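Local atomic coordinates of interleukin-2 receptor subunit beta (Mus musculus, PDB entry 6DG5), a protein that probably serves as the beta subunit of the interleukin-2 receptor, binding the cytokine, transducing its mitogenic signal and taking part in receptor-mediated endocytosis. Residues L113-I118 and C123-K128; F142-R147 and Q166-E171; D103-V108 and H134-Y139. All blocks are in the same frame, centred on the assembly; numbering follows the deposited sequence.

How the contacts relate
Contacts 1 and 2 lie within the fibronectin type-III domain, contact 3 at its junction with the N-terminal domain; each shows a different way of joining parts of the fold. Contact 1 is within a sheet: neighbouring strands exchange backbone hydrogen bonds, and much of it reaches the surface, where a glycan is attached. Contact 2 is buried between sheets and depends on side-chain packing, with no hydrogen bond between its segments. The two share a sheet, 123-128 lying beside 167-170, and both touch the same N-acetylglucosamine. Contact 3, its centre about 24 Å from that of contact 1 and about 21 Å from contact 2's, is also buried; three aliphatic side chains join two loops, again without hydrogen bonds.

Contact 1. Residues L113-I118 and C123-K128; sequences LQVLHI and CNISWK. With NAG (2-acetamido-2-deoxy-beta-D-glucopyranose), chain D.
The A-B hairpin of the fibronectin type-III domain pairs Gln114 with Ser126 through two backbone bonds. Ser126 N gives a nearly straight one to Gln114 O at 2.8 Å, whereas the return bond from Gln114 N to Ser126 O is longer, 3.2 Å, its donor tilted 34° out of the carbonyl plane. Past Val115 the register slips by one residue: Leu116 N bonds to Asn124 O, while Asn124 N reaches on to His117 O at 2.9 Å. This beta bulge accompanies the corner that the outer strand turns at Leu116, a worked case of how an edge strand can bend while remaining paired. In the three-stranded sheet, strand 123-128 is the middle member, with 167-170 along its other edge. On the face that meets strand 202-205 of the opposite sheet, Val115 divides its branches: CG1, anti to the backbone N (chi1 178°), touches Cys123 SG at 3.7 Å, and CG2 touches Ile125 CG1 at 3.9 Å, the valine and isoleucine side chains crossing at a slant. Further along, Leu113 CD1 lies against Trp127 CB, 3.6 Å away, rather than against the indole. The other face carries the glycan: Asn124 ND2 is bonded covalently to C1 of N-acetylglucosamine, and Leu116 CD1 lies 3.3 Å from both Ser126 OG and O6 of that sugar.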
loop_
_atom_site.group_PDB
_atom_site.type_symbol
_atom_site.label_atom_id
_atom_site.label_comp_id
_atom_site.label_asym_id
_atom_site.label_seq_id
_atom_site.Cartn_x
_atom_site.Cartn_y
_atom_site.Cartn_z
ATOM N N LEU B 113 4.389 -23.767 -0.984
ATOM C CA LEU B 113 4.660 -24.000 0.427
ATOM C C LEU B 113 5.823 -24.971 0.576
ATOM O O LEU B 113 5.868 -26.007 -0.094
ATOM C CB LEU B 113 3.422 -24.550 1.132
ATOM C CG LEU B 113 2.591 -23.561 1.950
ATOM C CD1 LEU B 113 1.621 -22.808 1.062
ATOM C CD2 LEU B 113 1.857 -24.276 3.074
ATOM N N GLN B 114 6.767 -24.633 1.449
ATOM C CA GLN B 114 7.903 -25.509 1.692
ATOM C C GLN B 114 8.528 -25.162 3.034
ATOM O O GLN B 114 8.313 -24.078 3.582
ATOM C CB GLN B 114 8.946 -25.409 0.577
ATOM C CG GLN B 114 9.701 -24.094 0.539
ATOM C CD GLN B 114 10.902 -24.154 -0.379
ATOM O OE1 GLN B 114 11.409 -25.233 -0.682
ATOM N NE2 GLN B 114 11.362 -22.994 -0.833
ATOM N N VAL B 115 9.314 -26.102 3.547
ATOM C CA VAL B 115 9.999 -25.956 4.823
ATOM C C VAL B 115 11.449 -25.586 4.549
ATOM O O VAL B 115 12.171 -26.330 3.875
ATOM C CB VAL B 115 9.911 -27.243 5.657
ATOM C CG1 VAL B 115 10.667 -27.077 6.963
ATOM C CG2 VAL B 115 8.460 -27.610 5.914
ATOM N N LEU B 116 11.879 -24.440 5.074
ATOM C CA LEU B 116 13.265 -24.013 4.923
ATOM C C LEU B 116 14.150 -24.544 6.044
ATOM O O LEU B 116 15.290 -24.945 5.794
ATOM C CB LEU B 116 13.352 -22.486 4.870
ATOM C CG LEU B 116 12.778 -21.809 3.624
ATOM C CD1 LEU B 116 13.074 -20.318 3.645
ATOM C CD2 LEU B 116 13.330 -22.449 2.363
ATOM N N HIS B 117 13.648 -24.550 7.275
ATOM C CA HIS B 117 14.365 -25.132 8.399
ATOM C C HIS B 117 13.387 -25.943 9.230
ATOM O O HIS B 117 12.227 -25.554 9.383
ATOM C CB HIS B 117 15.026 -24.057 9.268
ATOM C CG HIS B 117 15.563 -24.577 10.565
ATOM N ND1 HIS B 117 14.947 -24.336 11.775
ATOM C CD2 HIS B 117 16.647 -25.339 10.839
ATOM C CE1 HIS B 117 15.636 -24.917 12.740
ATOM N NE2 HIS B 117 16.672 -25.533 12.199
ATOM N N ILE B 118 13.849 -27.072 9.758
ATOM C CA ILE B 118 13.018 -27.889 10.636
ATOM C C ILE B 118 13.910 -28.510 11.705
ATOM O O ILE B 118 14.957 -29.086 11.397
ATOM C CB ILE B 118 12.232 -28.952 9.838
ATOM C CG1 ILE B 118 11.420 -29.829 10.788
ATOM C CG2 ILE B 118 13.160 -29.775 8.939
ATOM C CD1 ILE B 118 10.124 -30.312 10.205
ATOM N N CYS B 123 10.450 -24.893 13.277
ATOM C CA CYS B 123 10.149 -25.091 11.863
ATOM C C CYS B 123 9.755 -23.780 11.195
ATOM O O CYS B 123 8.903 -23.048 11.708
ATOM C CB CYS B 123 9.032 -26.121 11.687
ATOM S SG CYS B 123 8.540 -26.381 9.971
ATOM N N ASN B 124 10.367 -23.485 10.049
ATOM C CA ASN B 124 10.104 -22.267 9.289
ATOM C C ASN B 124 9.549 -22.658 7.926
ATOM O O ASN B 124 10.199 -23.394 7.174
ATOM C CB ASN B 124 11.377 -21.426 9.149
ATOM C CG ASN B 124 11.107 -20.027 8.618
ATOM O OD1 ASN B 124 9.971 -19.678 8.297
ATOM N ND2 ASN B 124 12.162 -19.215 8.533
ATOM N N ILE B 125 8.352 -22.166 7.611
ATOM C CA ILE B 125 7.615 -22.553 6.414
ATOM C C ILE B 125 7.367 -21.312 5.566
ATOM O O ILE B 125 6.900 -20.291 6.080
ATOM C CB ILE B 125 6.286 -23.237 6.776
ATOM C CG1 ILE B 125 6.551 -24.574 7.472
ATOM C CG2 ILE B 125 5.417 -23.426 5.539
ATOM C CD1 ILE B 125 5.492 -24.955 8.483
ATOM N N SER B 126 7.660 -21.405 4.271
ATOM C CA SER B 126 7.517 -20.294 3.337
ATOM C C SER B 126 6.376 -20.559 2.362
ATOM O O SER B 126 5.882 -21.682 2.237
ATOM C CB SER B 126 8.819 -20.056 2.566
ATOM O OG SER B 126 9.880 -19.738 3.445
ATOM N N TRP B 127 5.960 -19.501 1.665
ATOM C CA TRP B 127 4.929 -19.614 0.642
ATOM C C TRP B 127 4.970 -18.389 -0.261
ATOM O O TRP B 127 5.198 -17.272 0.208
ATOM C CB TRP B 127 3.531 -19.771 1.254
ATOM C CG TRP B 127 3.137 -18.682 2.203
ATOM C CD1 TRP B 127 2.591 -17.472 1.885
ATOM C CD2 TRP B 127 3.240 -18.713 3.632
ATOM N NE1 TRP B 127 2.355 -16.746 3.027
ATOM C CE2 TRP B 127 2.743 -17.486 4.112
ATOM C CE3 TRP B 127 3.706 -19.658 4.550
ATOM C CZ2 TRP B 127 2.703 -17.178 5.470
ATOM C CZ3 TRP B 127 3.664 -19.351 5.898
ATOM C CH2 TRP B 127 3.165 -18.121 6.345
ATOM N N LYS B 128 4.750 -18.614 -1.553
ATOM C CA LYS B 128 4.709 -17.562 -2.555
ATOM C C LYS B 128 3.266 -17.253 -2.938
ATOM O O LYS B 128 2.358 -18.065 -2.742
ATOM C CB LYS B 128 5.506 -17.969 -3.799
ATOM C CG LYS B 128 6.997 -18.187 -3.561
ATOM C CD LYS B 128 7.692 -18.638 -4.840
ATOM C CE LYS B 128 9.209 -18.547 -4.728
ATOM N NZ LYS B 128 9.769 -19.476 -3.710
HETATM C C1 NAG D . 12.084 -17.856 8.043
HETATM C C2 NAG D . 12.967 -16.895 8.848
HETATM C C3 NAG D . 12.930 -15.487 8.242
HETATM C C4 NAG D . 13.222 -15.521 6.746
HETATM C C5 NAG D . 12.316 -16.541 6.061
HETATM C C6 NAG D . 12.621 -16.725 4.593
HETATM C C7 NAG D . 13.401 -16.645 11.255
HETATM C C8 NAG D . 12.798 -16.635 12.628
HETATM N N2 NAG D . 12.553 -16.856 10.242
HETATM O O3 NAG D . 13.893 -14.675 8.905
HETATM O O4 NAG D . 12.975 -14.241 6.171
HETATM O O5 NAG D . 12.471 -17.827 6.677
HETATM O O6 NAG D . 13.946 -17.196 4.384
HETATM O O7 NAG D . 14.602 -16.469 11.072
#

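Contact 2. Residues F142-R147 and Q166-E171; sequences FEARRR and QWLFLE. With NAG (2-acetamido-2-deoxy-beta-D-glucopyranose), chain D.
Across the interior of the fibronectin type-III sandwich, Phe142, Ala144 and Arg146 of one sheet face Gln166, Leu168 and Leu170 of the other. The two segments run 29° apart and exchange no hydrogen bonds, so side chains alone bridge the gap. At one end Phe142 CZ meets the aliphatic CG of Gln166 obliquely at 3.6 Å; the Phe142 ring and the Gln166 amide are nearly parallel, 3° apart. The amide itself is held elsewhere, OE1 accepting a hydrogen bond from Arg164, while the Phe142 ring also meets Trp127. In the middle, Ala144 CB packs on Leu168 CD2, 3.7 Å away. Beyond that, the aliphatic part of Arg146, with CG anti to the backbone N (chi1 176°), presents CD to Leu170 CD1 at 4.4 Å. The alternate residues Trp167 and Phe169 turn to the outer surface of their sheet. There the N-acetylglucosamine on Asn124 lies over one face of the Trp167 indole, its C3 above the ring centre. The acetamide methyl C8 of this sugar approaches Phe169 CD1 at 3.5 Å. On the outer side of the opposing sheet, Arg145 makes a cation-pi contact with Trp198 of the WSXWS motif, and Arg147 another with Trp153: the alternating arginine-tryptophan ladder typical of type I cytokine receptors.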
loop_
_atom_site.group_PDB
_atom_site.type_symbol
_atom_site.label_atom_id
_atom_site.label_comp_id
_atom_site.label_asym_id
_atom_site.label_seq_id
_atom_site.Cartn_x
_atom_site.Cartn_y
_atom_site.Cartn_z
ATOM N N PHE B 142 -2.214 -12.694 6.039
ATOM C CA PHE B 142 -2.119 -14.141 5.928
ATOM C C PHE B 142 -2.668 -14.817 7.173
ATOM O O PHE B 142 -2.520 -14.308 8.289
ATOM C CB PHE B 142 -0.674 -14.583 5.693
ATOM C CG PHE B 142 -0.117 -14.138 4.375
ATOM C CD1 PHE B 142 -0.334 -14.886 3.232
ATOM C CD2 PHE B 142 0.624 -12.972 4.279
ATOM C CE1 PHE B 142 0.178 -14.482 2.017
ATOM C CE2 PHE B 142 1.138 -12.562 3.067
ATOM C CZ PHE B 142 0.913 -13.318 1.932
ATOM N N GLU B 143 -3.303 -15.969 6.966
ATOM C CA GLU B 143 -3.811 -16.813 8.039
ATOM C C GLU B 143 -3.434 -18.251 7.724
ATOM O O GLU B 143 -3.748 -18.753 6.639
ATOM C CB GLU B 143 -5.330 -16.678 8.188
ATOM C CG GLU B 143 -5.791 -16.079 9.507
ATOM C CD GLU B 143 -7.291 -16.200 9.707
ATOM O OE1 GLU B 143 -7.927 -16.986 8.973
ATOM O OE2 GLU B 143 -7.833 -15.509 10.596
ATOM N N ALA B 144 -2.760 -18.907 8.663
ATOM C CA ALA B 144 -2.370 -20.301 8.520
ATOM C C ALA B 144 -2.991 -21.128 9.637
ATOM O O ALA B 144 -3.287 -20.614 10.721
ATOM C CB ALA B 144 -0.843 -20.461 8.533
ATOM N N ARG B 145 -3.193 -22.416 9.370
ATOM C CA ARG B 145 -3.697 -23.335 10.380
ATOM C C ARG B 145 -2.840 -24.592 10.413
ATOM O O ARG B 145 -2.559 -25.190 9.370
ATOM C CB ARG B 145 -5.173 -23.691 10.143
ATOM C CG ARG B 145 -5.513 -24.304 8.795
ATOM C CD ARG B 145 -7.007 -24.586 8.729
ATOM N NE ARG B 145 -7.424 -25.195 7.470
ATOM C CZ ARG B 145 -8.680 -25.532 7.192
ATOM N NH1 ARG B 145 -9.636 -25.317 8.084
ATOM N NH2 ARG B 145 -8.981 -26.081 6.024
ATOM N N ARG B 146 -2.427 -24.978 11.616
ATOM C CA ARG B 146 -1.574 -26.137 11.849
ATOM C C ARG B 146 -2.401 -27.238 12.497
ATOM O O ARG B 146 -3.046 -27.008 13.525
ATOM C CB ARG B 146 -0.392 -25.762 12.745
ATOM C CG ARG B 146 0.502 -26.924 13.136
ATOM C CD ARG B 146 1.204 -26.669 14.465
ATOM N NE ARG B 146 0.306 -26.854 15.604
ATOM C CZ ARG B 146 -0.252 -25.862 16.292
ATOM N NH1 ARG B 146 -0.004 -24.601 15.968
ATOM N NH2 ARG B 146 -1.056 -26.131 17.313
ATOM N N ARG B 147 -2.385 -28.430 11.904
ATOM C CA ARG B 147 -3.129 -29.553 12.445
ATOM C C ARG B 147 -2.218 -30.759 12.610
ATOM O O ARG B 147 -1.229 -30.920 11.891
ATOM C CB ARG B 147 -4.334 -29.927 11.560
ATOM C CG ARG B 147 -4.042 -30.911 10.433
ATOM C CD ARG B 147 -5.338 -31.491 9.882
ATOM N NE ARG B 147 -5.121 -32.338 8.713
ATOM C CZ ARG B 147 -6.083 -33.024 8.100
ATOM N NH1 ARG B 147 -7.329 -32.966 8.549
ATOM N NH2 ARG B 147 -5.800 -33.768 7.040
ATOM N N GLN B 166 4.774 -13.886 4.643
ATOM C CA GLN B 166 5.032 -14.995 3.719
ATOM C C GLN B 166 6.011 -16.012 4.302
ATOM O O GLN B 166 6.785 -16.635 3.572
ATOM C CB GLN B 166 5.520 -14.491 2.356
ATOM C CG GLN B 166 4.415 -13.879 1.510
ATOM C CD GLN B 166 4.860 -13.559 0.098
ATOM O OE1 GLN B 166 5.482 -12.525 -0.150
ATOM N NE2 GLN B 166 4.541 -14.445 -0.836
ATOM N N TRP B 167 5.976 -16.181 5.624
ATOM C CA TRP B 167 6.683 -17.242 6.333
ATOM C C TRP B 167 6.258 -17.206 7.794
ATOM O O TRP B 167 5.868 -16.155 8.307
ATOM C CB TRP B 167 8.212 -17.104 6.227
ATOM C CG TRP B 167 8.762 -15.821 6.776
ATOM C CD1 TRP B 167 9.067 -14.696 6.071
ATOM C CD2 TRP B 167 9.083 -15.538 8.144
ATOM N NE1 TRP B 167 9.551 -13.725 6.914
ATOM C CE2 TRP B 167 9.571 -14.217 8.192
ATOM C CE3 TRP B 167 9.002 -16.270 9.332
ATOM C CZ2 TRP B 167 9.976 -13.614 9.382
ATOM C CZ3 TRP B 167 9.404 -15.669 10.511
ATOM C CH2 TRP B 167 9.884 -14.354 10.528
ATOM N N LEU B 168 6.340 -18.359 8.458
ATOM C CA LEU B 168 6.149 -18.404 9.902
ATOM C C LEU B 168 7.138 -19.374 10.527
ATOM O O LEU B 168 7.419 -20.440 9.973
ATOM C CB LEU B 168 4.712 -18.784 10.302
ATOM C CG LEU B 168 3.850 -19.797 9.549
ATOM C CD1 LEU B 168 4.421 -21.204 9.585
ATOM C CD2 LEU B 168 2.456 -19.781 10.146
ATOM N N PHE B 169 7.674 -18.981 11.675
ATOM C CA PHE B 169 8.585 -19.810 12.452
ATOM C C PHE B 169 7.775 -20.427 13.586
ATOM O O PHE B 169 7.310 -19.717 14.482
ATOM C CB PHE B 169 9.751 -18.977 12.980
ATOM C CG PHE B 169 10.964 -19.784 13.350
ATOM C CD1 PHE B 169 11.938 -20.070 12.406
ATOM C CD2 PHE B 169 11.141 -20.239 14.645
ATOM C CE1 PHE B 169 13.060 -20.803 12.746
ATOM C CE2 PHE B 169 12.260 -20.972 14.991
ATOM C CZ PHE B 169 13.221 -21.254 14.040
ATOM N N LEU B 170 7.588 -21.743 13.535
ATOM C CA LEU B 170 6.763 -22.440 14.512
ATOM C C LEU B 170 7.604 -22.901 15.695
ATOM O O LEU B 170 8.700 -23.440 15.522
ATOM C CB LEU B 170 6.063 -23.637 13.872
ATOM C CG LEU B 170 4.984 -23.301 12.843
ATOM C CD1 LEU B 170 4.414 -24.568 12.233
ATOM C CD2 LEU B 170 3.884 -22.472 13.483
ATOM N N GLU B 171 7.082 -22.685 16.898
ATOM C CA GLU B 171 7.713 -23.119 18.132
ATOM C C GLU B 171 6.801 -24.106 18.849
ATOM O O GLU B 171 5.659 -24.340 18.440
ATOM C CB GLU B 171 8.023 -21.923 19.045
ATOM C CG GLU B 171 8.901 -20.849 18.411
ATOM C CD GLU B 171 10.378 -21.178 18.487
ATOM O OE1 GLU B 171 11.195 -20.380 17.977
ATOM O OE2 GLU B 171 10.720 -22.233 19.065
HETATM C C1 NAG D . 12.084 -17.856 8.043
HETATM C C2 NAG D . 12.967 -16.895 8.848
HETATM C C3 NAG D . 12.930 -15.487 8.242
HETATM C C4 NAG D . 13.222 -15.521 6.746
HETATM C C5 NAG D . 12.316 -16.541 6.061
HETATM C C6 NAG D . 12.621 -16.725 4.593
HETATM C C7 NAG D . 13.401 -16.645 11.255
HETATM C C8 NAG D . 12.798 -16.635 12.628
HETATM N N2 NAG D . 12.553 -16.856 10.242
HETATM O O3 NAG D . 13.893 -14.675 8.905
HETATM O O4 NAG D . 12.975 -14.241 6.171
HETATM O O5 NAG D . 12.471 -17.827 6.677
HETATM O O6 NAG D . 13.946 -17.196 4.384
HETATM O O7 NAG D . 14.602 -16.469 11.072
#

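Contact 3. Residues D103-V108 and H134-Y139; sequences DNLRLV and HYIEPY. With FUC (alpha-L-fucopyranose), chain E.
Ile136 points the ends of both its branches at two leucines of the 103-108 loop. Its CG2 meets Leu105 CD1 tip to tip at 4.1 Å, and its CD1 reaches Leu107 CD2 in the same manner at 3.8 Å. With CG1 set between the backbone N and the carbonyl carbon (chi1 61°), the longer branch ends between the leucines, Ile136 CD1 being also 4.1 Å from Leu105 CD1. The contact lies at the elbow of the receptor: 103-108 belongs to the connection between strand 91-99 of the N-terminal domain and strand 111-118 of the next, whereas 134-139 is the B-C loop of the fibronectin domain. His134 and Tyr135 each hydrogen-bond an acidic side chain of another protein chain. Between the leucines, Arg106 turns the other way, to a glycan fucose. Fucose C5 lies over one face of its guanidinium, 4.1 Å from Arg106 CZ, and fucose O2 sits at the guanidinium edge, 3.2 Å from Arg106 NH2. Fucose O3 donates to the backbone, with Arg106 O at 2.9 Å and Leu107 O both within reach. An alanine in place of Arg106 removes the guanidinium, and the fucose, left with its O3 anchor, would probably be freer to tilt.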
loop_
_atom_site.group_PDB
_atom_site.type_symbol
_atom_site.label_atom_id
_atom_site.label_comp_id
_atom_site.label_asym_id
_atom_site.label_seq_id
_atom_site.Cartn_x
_atom_site.Cartn_y
_atom_site.Cartn_z
ATOM N N ASP B 103 -14.672 -4.473 -4.446
ATOM C CA ASP B 103 -15.473 -4.775 -3.268
ATOM C C ASP B 103 -15.807 -6.257 -3.162
ATOM O O ASP B 103 -16.407 -6.674 -2.168
ATOM C CB ASP B 103 -16.766 -3.951 -3.277
ATOM C CG ASP B 103 -16.504 -2.457 -3.221
ATOM O OD1 ASP B 103 -15.498 -2.048 -2.606
ATOM O OD2 ASP B 103 -17.302 -1.686 -3.795
ATOM N N ASN B 104 -15.422 -7.059 -4.160
ATOM C CA ASN B 104 -15.664 -8.499 -4.180
ATOM C C ASN B 104 -14.352 -9.202 -4.539
ATOM O O ASN B 104 -14.233 -9.836 -5.588
ATOM C CB ASN B 104 -16.780 -8.855 -5.166
ATOM C CG ASN B 104 -18.152 -8.425 -4.677
ATOM O OD1 ASN B 104 -18.430 -7.234 -4.529
ATOM N ND2 ASN B 104 -19.023 -9.399 -4.431
ATOM N N LEU B 105 -13.368 -9.091 -3.652
ATOM C CA LEU B 105 -12.034 -9.623 -3.894
ATOM C C LEU B 105 -11.874 -10.982 -3.226
ATOM O O LEU B 105 -12.183 -11.138 -2.039
ATOM C CB LEU B 105 -10.965 -8.660 -3.380
ATOM C CG LEU B 105 -10.685 -7.420 -4.228
ATOM C CD1 LEU B 105 -9.641 -6.549 -3.551
ATOM C CD2 LEU B 105 -10.228 -7.820 -5.620
ATOM N N ARG B 106 -11.386 -11.959 -3.990
ATOM C CA ARG B 106 -11.047 -13.281 -3.463
ATOM C C ARG B 106 -9.775 -13.726 -4.177
ATOM O O ARG B 106 -9.834 -14.265 -5.287
ATOM C CB ARG B 106 -12.183 -14.278 -3.661
ATOM C CG ARG B 106 -12.225 -15.366 -2.597
ATOM C CD ARG B 106 -12.116 -16.757 -3.197
ATOM N NE ARG B 106 -13.410 -17.432 -3.281
ATOM C CZ ARG B 106 -14.049 -17.690 -4.417
ATOM N NH1 ARG B 106 -15.222 -18.311 -4.395
ATOM N NH2 ARG B 106 -13.513 -17.337 -5.577
ATOM N N LEU B 107 -8.631 -13.502 -3.534
ATOM C CA LEU B 107 -7.338 -13.709 -4.168
ATOM C C LEU B 107 -7.078 -15.194 -4.420
ATOM O O LEU B 107 -7.782 -16.078 -3.926
ATOM C CB LEU B 107 -6.225 -13.116 -3.306
ATOM C CG LEU B 107 -6.126 -11.590 -3.292
ATOM C CD1 LEU B 107 -5.494 -11.092 -2.001
ATOM C CD2 LEU B 107 -5.323 -11.128 -4.491
ATOM N N VAL B 108 -6.042 -15.455 -5.211
ATOM C CA VAL B 108 -5.622 -16.819 -5.513
ATOM C C VAL B 108 -4.898 -17.400 -4.307
ATOM O O VAL B 108 -4.107 -16.714 -3.649
ATOM C CB VAL B 108 -4.738 -16.839 -6.774
ATOM C CG1 VAL B 108 -4.038 -18.181 -6.924
ATOM C CG2 VAL B 108 -5.576 -16.536 -8.006
ATOM N N HIS B 134 -0.980 -4.663 -7.620
ATOM C CA HIS B 134 -0.244 -3.584 -6.972
ATOM C C HIS B 134 -1.182 -2.657 -6.213
ATOM O O HIS B 134 -0.764 -1.996 -5.256
ATOM C CB HIS B 134 0.550 -2.797 -8.012
ATOM C CG HIS B 134 -0.305 -2.146 -9.053
ATOM N ND1 HIS B 134 -1.048 -2.867 -9.962
ATOM C CD2 HIS B 134 -0.539 -0.841 -9.328
ATOM C CE1 HIS B 134 -1.701 -2.036 -10.754
ATOM N NE2 HIS B 134 -1.407 -0.800 -10.393
ATOM N N TYR B 135 -2.452 -2.602 -6.627
ATOM C CA TYR B 135 -3.440 -1.785 -5.931
ATOM C C TYR B 135 -3.603 -2.222 -4.480
ATOM O O TYR B 135 -3.805 -1.386 -3.590
ATOM C CB TYR B 135 -4.786 -1.868 -6.653
ATOM C CG TYR B 135 -4.855 -1.159 -7.986
ATOM C CD1 TYR B 135 -4.200 0.048 -8.193
ATOM C CD2 TYR B 135 -5.586 -1.696 -9.036
ATOM C CE1 TYR B 135 -4.271 0.698 -9.412
ATOM C CE2 TYR B 135 -5.665 -1.056 -10.255
ATOM C CZ TYR B 135 -5.003 0.141 -10.441
ATOM O OH TYR B 135 -5.082 0.776 -11.660
ATOM N N ILE B 136 -3.521 -3.526 -4.222
ATOM C CA ILE B 136 -3.786 -4.083 -2.903
ATOM C C ILE B 136 -2.583 -4.795 -2.308
ATOM O O ILE B 136 -2.680 -5.309 -1.190
ATOM C CB ILE B 136 -4.995 -5.041 -2.936
ATOM C CG1 ILE B 136 -4.714 -6.208 -3.882
ATOM C CG2 ILE B 136 -6.248 -4.300 -3.359
ATOM C CD1 ILE B 136 -5.605 -7.402 -3.658
ATOM N N GLU B 137 -1.460 -4.856 -3.023
ATOM C CA GLU B 137 -0.315 -5.624 -2.540
ATOM C C GLU B 137 0.194 -5.186 -1.169
ATOM O O GLU B 137 0.538 -6.071 -0.366
ATOM C CB GLU B 137 0.823 -5.575 -3.569
ATOM C CG GLU B 137 1.913 -6.597 -3.299
ATOM C CD GLU B 137 3.209 -6.277 -4.014
ATOM O OE1 GLU B 137 3.168 -5.913 -5.206
ATOM O OE2 GLU B 137 4.277 -6.377 -3.376
ATOM N N PRO B 138 0.277 -3.894 -0.827
ATOM C CA PRO B 138 0.777 -3.540 0.512
ATOM C C PRO B 138 -0.148 -3.952 1.645
ATOM O O PRO B 138 0.303 -4.004 2.798
ATOM C CB PRO B 138 0.924 -2.013 0.443
ATOM C CG PRO B 138 -0.007 -1.596 -0.634
ATOM C CD PRO B 138 0.066 -2.690 -1.651
ATOM N N TYR B 139 -1.415 -4.252 1.362
ATOM C CA TYR B 139 -2.387 -4.604 2.389
ATOM C C TYR B 139 -2.546 -6.111 2.556
ATOM O O TYR B 139 -3.588 -6.564 3.043
ATOM C CB TYR B 139 -3.740 -3.966 2.072
ATOM C CG TYR B 139 -3.735 -2.457 2.146
ATOM C CD1 TYR B 139 -3.954 -1.804 3.351
ATOM C CD2 TYR B 139 -3.515 -1.685 1.011
ATOM C CE1 TYR B 139 -3.952 -0.426 3.425
ATOM C CE2 TYR B 139 -3.511 -0.303 1.076
ATOM C CZ TYR B 139 -3.731 0.319 2.287
ATOM O OH TYR B 139 -3.730 1.692 2.367
HETATM C C1 FUC E . -11.102 -18.813 -8.362
HETATM C C2 FUC E . -10.548 -17.503 -7.744
HETATM C C3 FUC E . -10.168 -17.680 -6.266
HETATM C C4 FUC E . -9.961 -19.164 -5.888
HETATM C C5 FUC E . -11.231 -19.977 -6.221
HETATM C C6 FUC E . -10.972 -21.468 -6.394
HETATM O O2 FUC E . -11.449 -16.414 -7.894
HETATM O O3 FUC E . -8.959 -16.982 -5.997
HETATM O O4 FUC E . -8.817 -19.716 -6.532
HETATM O O5 FUC E . -11.897 -19.520 -7.426
#